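Local coordinates for integron cassette protein Vpc_cass2 (Vibrio paracholerae, PDB 3JRT) that is of unknown function, encoded by a mobile integron gene cassette, and forms an all-helical two-chain assembly, at residues K121-H126 against K136-A141; Y76-N81 against I148-G153. All coordinates share one frame; numbering follows the deposited sequence.

Contact 1: K121-H126 against K136-A141; sequences KKLRNH and KYLKPA
H126 and the loop residues K136, Y137 and L138 make a small surface contact in which the segment leading into helix 140-151 folds back against the C-terminal part of helix 118-128. The H126 imidazole and L138 carry the largest shares, with K136 next. A chi1 of 159° swings the H126 ring away from its own amide nitrogen and puts it over L138, with its CE1 edge turned to Y137. L138 CB lies over one face, 4.3 Å from the H126 ring centroid, as a CH-pi contact set off toward the rim. H126 and Y137 form an offset edge-to-face pair with planes at 61°, H126 CE1 coming within 3.8 Å of Y137 CD1. ND1 of H126 stands 3.1 Å from the backbone N of L138. Further along, L138 turns its CD1 to the helix, 3.8 Å from K122 O. A water bridges the two backbones, donating to K122 O and K136 O, while the K136 chain, extended beyond CG, lies along N125 with K136 CD 3.7 Å from N125 O. On the helix itself R124 grips N125 OD1 side-on through NE and NH2, both from one face of the amide plane. K139 holds the N-cap position of helix 140-151, its backbone N bonded to the E142 carboxylate; V143 of that helix packs on both H126 and L138, and Y137 OH bonds to E33 of the second subunit.

Contact 2: Y76-N81 against I148-G153; sequences YSIVIN and IKMFDG
Helical segment 76-81, within helix 64-91, faces the last turn of helix 140-151; the nearest CA atoms, those of V79 and M150, are 9.6 Å apart. No hydrogen bond joins the two segments. Beyond that last turn D152 takes a positive phi (57°) in a Schellman motif, in which G153 N bonds back to I148 O and D152 N bonds weakly to K149 O. From segment 148-153 it is M150, a selenomethionine, that makes the contact. A chi1 of -168° points its chain away from the backbone nitrogen, and the extended run beyond CG carries SE and CE out to the other helix. There the CE methyl meets I78 and V79 together, 3.7 Å from I78 CG2 and 3.3 Å from V79 CG1. V79 CG1 also lies 3.5 Å from M150 SE. The approach of V79 CG1 to M150 CE is tighter than usual for carbon, but M150 is poorly ordered, so this closeness is doubtful. Within helix 64-91, N81 ND2 bonds to S77 O from the face of the carbonyl opposite to that used by N81 N, giving this oxygen two donors. I120 of helix 118-128 touches both V79 and M150, F159 packs on M150, and A45 of helix 27-53 lies against I78. The contact is thus apolar interior packing of an all-helical fold, joining the end of helix 140-151 to the middle of helix 64-91.

How the contacts relate
Contact 1 is nested within the chain loop closed by contact 2, and their centres lie 11 Å apart. Both use helix 140-151: contact 1 at its N-terminal approach on the surface, contact 2 at its C-terminal end in the interior. Helices 118-128 and 64-91 also meet directly between them, joining the two contacts. H126 CD2 is 3.2 Å from Y76 OH, R124 N is 3.5 Å from V79 CG2, and R124 CG lies 3.7 Å from I80 CA. V79 thus offers CG1 to contact 2 and CG2 to the helix of contact 1. The second subunit packs on Y137 of contact 1 and on helix 64-91 at S77 and I80, beside rather than within the cluster of I78, V79 and M150.

Contact 1: K121-H126 against K136-A141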
# COMPACT_ATOMS: atom_id res chain seq x y z
N LYS A 121 10.24 -2.32 9.35
CA LYS A 121 9.30 -1.84 10.35
C LYS A 121 9.22 -0.32 10.29
O LYS A 121 8.13 0.24 10.35
CB LYS A 121 9.75 -2.30 11.74
CG LYS A 121 8.67 -2.32 12.80
CD LYS A 121 9.23 -2.88 14.11
CE LYS A 121 8.13 -3.18 15.13
NZ LYS A 121 8.65 -3.95 16.29
N LYS A 122 10.36 0.34 10.17
CA LYS A 122 10.40 1.80 10.08
C LYS A 122 9.55 2.30 8.92
O LYS A 122 8.76 3.23 9.08
CB LYS A 122 11.83 2.31 9.92
CG LYS A 122 12.74 2.06 11.10
CD LYS A 122 14.02 2.91 10.98
CE LYS A 122 15.12 2.38 11.88
NZ LYS A 122 16.37 3.21 11.82
N LEU A 123 9.71 1.70 7.75
CA LEU A 123 8.91 2.10 6.59
C LEU A 123 7.43 1.80 6.79
O LEU A 123 6.57 2.64 6.51
CB LEU A 123 9.46 1.45 5.31
CG LEU A 123 10.81 2.04 4.86
CD1 LEU A 123 11.64 1.08 4.01
CD2 LEU A 123 10.58 3.33 4.10
N ARG A 124 7.12 0.60 7.27
CA ARG A 124 5.73 0.24 7.55
C ARG A 124 5.08 1.29 8.44
O ARG A 124 4.01 1.86 8.12
CB ARG A 124 5.66 -1.14 8.21
CG ARG A 124 4.25 -1.79 8.18
CD ARG A 124 3.34 -1.19 9.24
NE ARG A 124 3.91 -1.30 10.58
CZ ARG A 124 3.81 -2.38 11.35
NH1 ARG A 124 3.16 -3.45 10.91
NH2 ARG A 124 4.36 -2.40 12.56
N ASN A 125 5.72 1.54 9.57
CA ASN A 125 5.21 2.47 10.57
C ASN A 125 4.92 3.86 10.02
O ASN A 125 3.87 4.45 10.32
CB ASN A 125 6.18 2.56 11.75
CG ASN A 125 6.10 1.33 12.62
OD1 ASN A 125 5.14 0.56 12.53
ND2 ASN A 125 7.12 1.12 13.47
N HIS A 126 5.83 4.38 9.21
CA HIS A 126 5.64 5.69 8.62
C HIS A 126 4.45 5.68 7.69
O HIS A 126 3.57 6.55 7.76
CB HIS A 126 6.87 6.10 7.84
CG HIS A 126 6.62 7.15 6.81
ND1 HIS A 126 6.43 8.48 7.13
CD2 HIS A 126 6.55 7.08 5.46
CE1 HIS A 126 6.24 9.18 6.02
NE2 HIS A 126 6.32 8.35 4.99
N LYS A 136 6.50 8.43 14.30
CA LYS A 136 6.90 7.42 13.33
C LYS A 136 7.25 8.03 11.97
O LYS A 136 7.62 7.33 11.04
CB LYS A 136 5.76 6.44 13.10
CG LYS A 136 5.04 5.98 14.34
CD LYS A 136 3.80 5.18 13.95
CE LYS A 136 3.20 4.43 15.12
NZ LYS A 136 2.15 3.48 14.65
N TYR A 137 7.12 9.35 11.86
CA TYR A 137 7.21 10.02 10.57
C TYR A 137 8.63 10.03 10.00
O TYR A 137 9.58 10.42 10.67
CB TYR A 137 6.70 11.45 10.72
CG TYR A 137 6.65 12.25 9.44
CD1 TYR A 137 5.64 12.03 8.50
CD2 TYR A 137 7.59 13.24 9.18
CE1 TYR A 137 5.58 12.76 7.33
CE2 TYR A 137 7.53 13.99 8.01
CZ TYR A 137 6.52 13.74 7.09
OH TYR A 137 6.45 14.47 5.92
N LEU A 138 8.77 9.61 8.75
CA LEU A 138 10.03 9.78 8.04
C LEU A 138 9.91 10.86 6.97
O LEU A 138 9.02 10.81 6.14
CB LEU A 138 10.47 8.47 7.37
CG LEU A 138 10.66 7.24 8.26
CD1 LEU A 138 10.75 5.99 7.40
CD2 LEU A 138 11.89 7.40 9.14
N LYS A 139 10.81 11.83 6.99
CA LYS A 139 10.87 12.78 5.89
C LYS A 139 11.18 12.04 4.61
O LYS A 139 11.69 10.93 4.64
CB LYS A 139 11.93 13.85 6.15
CG LYS A 139 11.63 14.75 7.35
CD LYS A 139 12.72 15.81 7.52
CE LYS A 139 12.36 16.77 8.66
NZ LYS A 139 13.44 17.78 8.95
N PRO A 140 10.87 12.66 3.46
CA PRO A 140 11.12 12.06 2.15
C PRO A 140 12.55 11.55 1.95
O PRO A 140 12.70 10.44 1.45
CB PRO A 140 10.81 13.21 1.18
CG PRO A 140 9.73 13.96 1.89
CD PRO A 140 10.12 13.93 3.35
N ALA A 141 13.57 12.34 2.32
CA ALA A 141 14.95 11.90 2.16
C ALA A 141 15.23 10.71 3.07
O ALA A 141 15.95 9.79 2.70
CB ALA A 141 15.94 13.06 2.46
O HOH W 1 9.07 4.68 11.13

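Contact 2: Y76-N81 against I148-G153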
# COMPACT_ATOMS: atom_id res chain seq x y z
N TYR A 76 6.01 -0.05 0.14
CA TYR A 76 5.06 0.03 1.26
C TYR A 76 4.25 -1.27 1.38
O TYR A 76 4.01 -1.78 2.47
CB TYR A 76 4.13 1.23 1.12
CG TYR A 76 4.82 2.56 1.44
CD1 TYR A 76 6.00 2.58 2.16
CD2 TYR A 76 4.27 3.78 1.05
CE1 TYR A 76 6.63 3.77 2.47
CE2 TYR A 76 4.90 4.98 1.35
CZ TYR A 76 6.09 4.96 2.07
OH TYR A 76 6.73 6.13 2.40
N SER A 77 3.86 -1.82 0.25
CA SER A 77 3.04 -3.01 0.30
C SER A 77 3.90 -4.18 0.83
O SER A 77 3.47 -4.95 1.70
CB SER A 77 2.46 -3.31 -1.09
OG SER A 77 1.71 -4.50 -1.05
N ILE A 78 5.09 -4.33 0.27
CA ILE A 78 6.03 -5.34 0.78
C ILE A 78 6.28 -5.21 2.30
O ILE A 78 6.22 -6.20 3.02
CB ILE A 78 7.36 -5.27 0.01
CG1 ILE A 78 7.13 -5.77 -1.42
CG2 ILE A 78 8.46 -6.05 0.75
CD1 ILE A 78 8.29 -5.42 -2.36
N VAL A 79 6.53 -4.00 2.79
CA VAL A 79 6.82 -3.89 4.22
C VAL A 79 5.60 -4.17 5.08
O VAL A 79 5.69 -4.82 6.12
CB VAL A 79 7.56 -2.55 4.60
CG1 VAL A 79 8.87 -2.42 3.79
CG2 VAL A 79 6.66 -1.31 4.41
N ILE A 80 4.44 -3.69 4.64
CA ILE A 80 3.20 -3.99 5.35
C ILE A 80 3.00 -5.50 5.45
O ILE A 80 2.64 -6.02 6.50
CB ILE A 80 1.98 -3.31 4.68
CG1 ILE A 80 1.90 -1.83 5.08
CG2 ILE A 80 0.67 -4.07 5.02
CD1 ILE A 80 1.03 -0.99 4.10
N ASN A 81 3.27 -6.21 4.37
CA ASN A 81 3.07 -7.65 4.39
C ASN A 81 4.15 -8.46 5.09
O ASN A 81 3.86 -9.47 5.72
CB ASN A 81 2.80 -8.16 2.98
CG ASN A 81 1.39 -7.83 2.55
OD1 ASN A 81 0.44 -8.38 3.07
ND2 ASN A 81 1.25 -6.89 1.64
N ILE A 148 17.08 2.15 0.84
CA ILE A 148 18.41 1.66 0.51
C ILE A 148 18.89 0.68 1.60
O ILE A 148 19.43 -0.38 1.30
CB ILE A 148 19.37 2.84 0.32
CG1 ILE A 148 18.93 3.66 -0.91
CG2 ILE A 148 20.86 2.37 0.22
CD1 ILE A 148 19.81 4.86 -1.20
N LYS A 149 18.68 1.02 2.86
CA LYS A 149 19.00 0.11 3.95
C LYS A 149 18.26 -1.23 3.81
O LYS A 149 18.80 -2.29 4.07
CB LYS A 149 18.68 0.74 5.31
CG LYS A 149 19.65 1.87 5.71
CD LYS A 149 19.24 2.51 7.03
CE LYS A 149 20.02 3.75 7.32
NZ LYS A 149 19.57 4.35 8.60
N MSE A 150 17.02 -1.16 3.39
CA MSE A 150 16.22 -2.36 3.33
C MSE A 150 16.82 -3.31 2.30
O MSE A 150 16.95 -4.52 2.53
CB MSE A 150 14.78 -2.00 2.97
CG MSE A 150 13.79 -3.14 3.15
SE MSE A 150 12.05 -2.73 2.36
CE MSE A 150 11.18 -4.45 2.66
N PHE A 151 17.22 -2.75 1.16
CA PHE A 151 17.75 -3.53 0.06
C PHE A 151 19.22 -3.83 0.24
O PHE A 151 19.83 -4.52 -0.58
CB PHE A 151 17.54 -2.81 -1.26
CG PHE A 151 16.14 -2.89 -1.76
CD1 PHE A 151 15.67 -4.06 -2.35
CD2 PHE A 151 15.28 -1.82 -1.65
CE1 PHE A 151 14.38 -4.15 -2.82
CE2 PHE A 151 13.99 -1.90 -2.11
CZ PHE A 151 13.54 -3.07 -2.70
N ASP A 152 19.78 -3.30 1.33
CA ASP A 152 21.20 -3.44 1.63
C ASP A 152 22.13 -2.92 0.54
O ASP A 152 23.22 -3.45 0.35
CB ASP A 152 21.56 -4.88 1.98
CG ASP A 152 22.80 -4.96 2.84
OD1 ASP A 152 22.72 -4.51 4.01
OD2 ASP A 152 23.85 -5.44 2.36
N GLY A 153 21.72 -1.88 -0.16
CA GLY A 153 22.60 -1.28 -1.15
C GLY A 153 21.79 -0.72 -2.29
O GLY A 153 20.60 -0.45 -2.15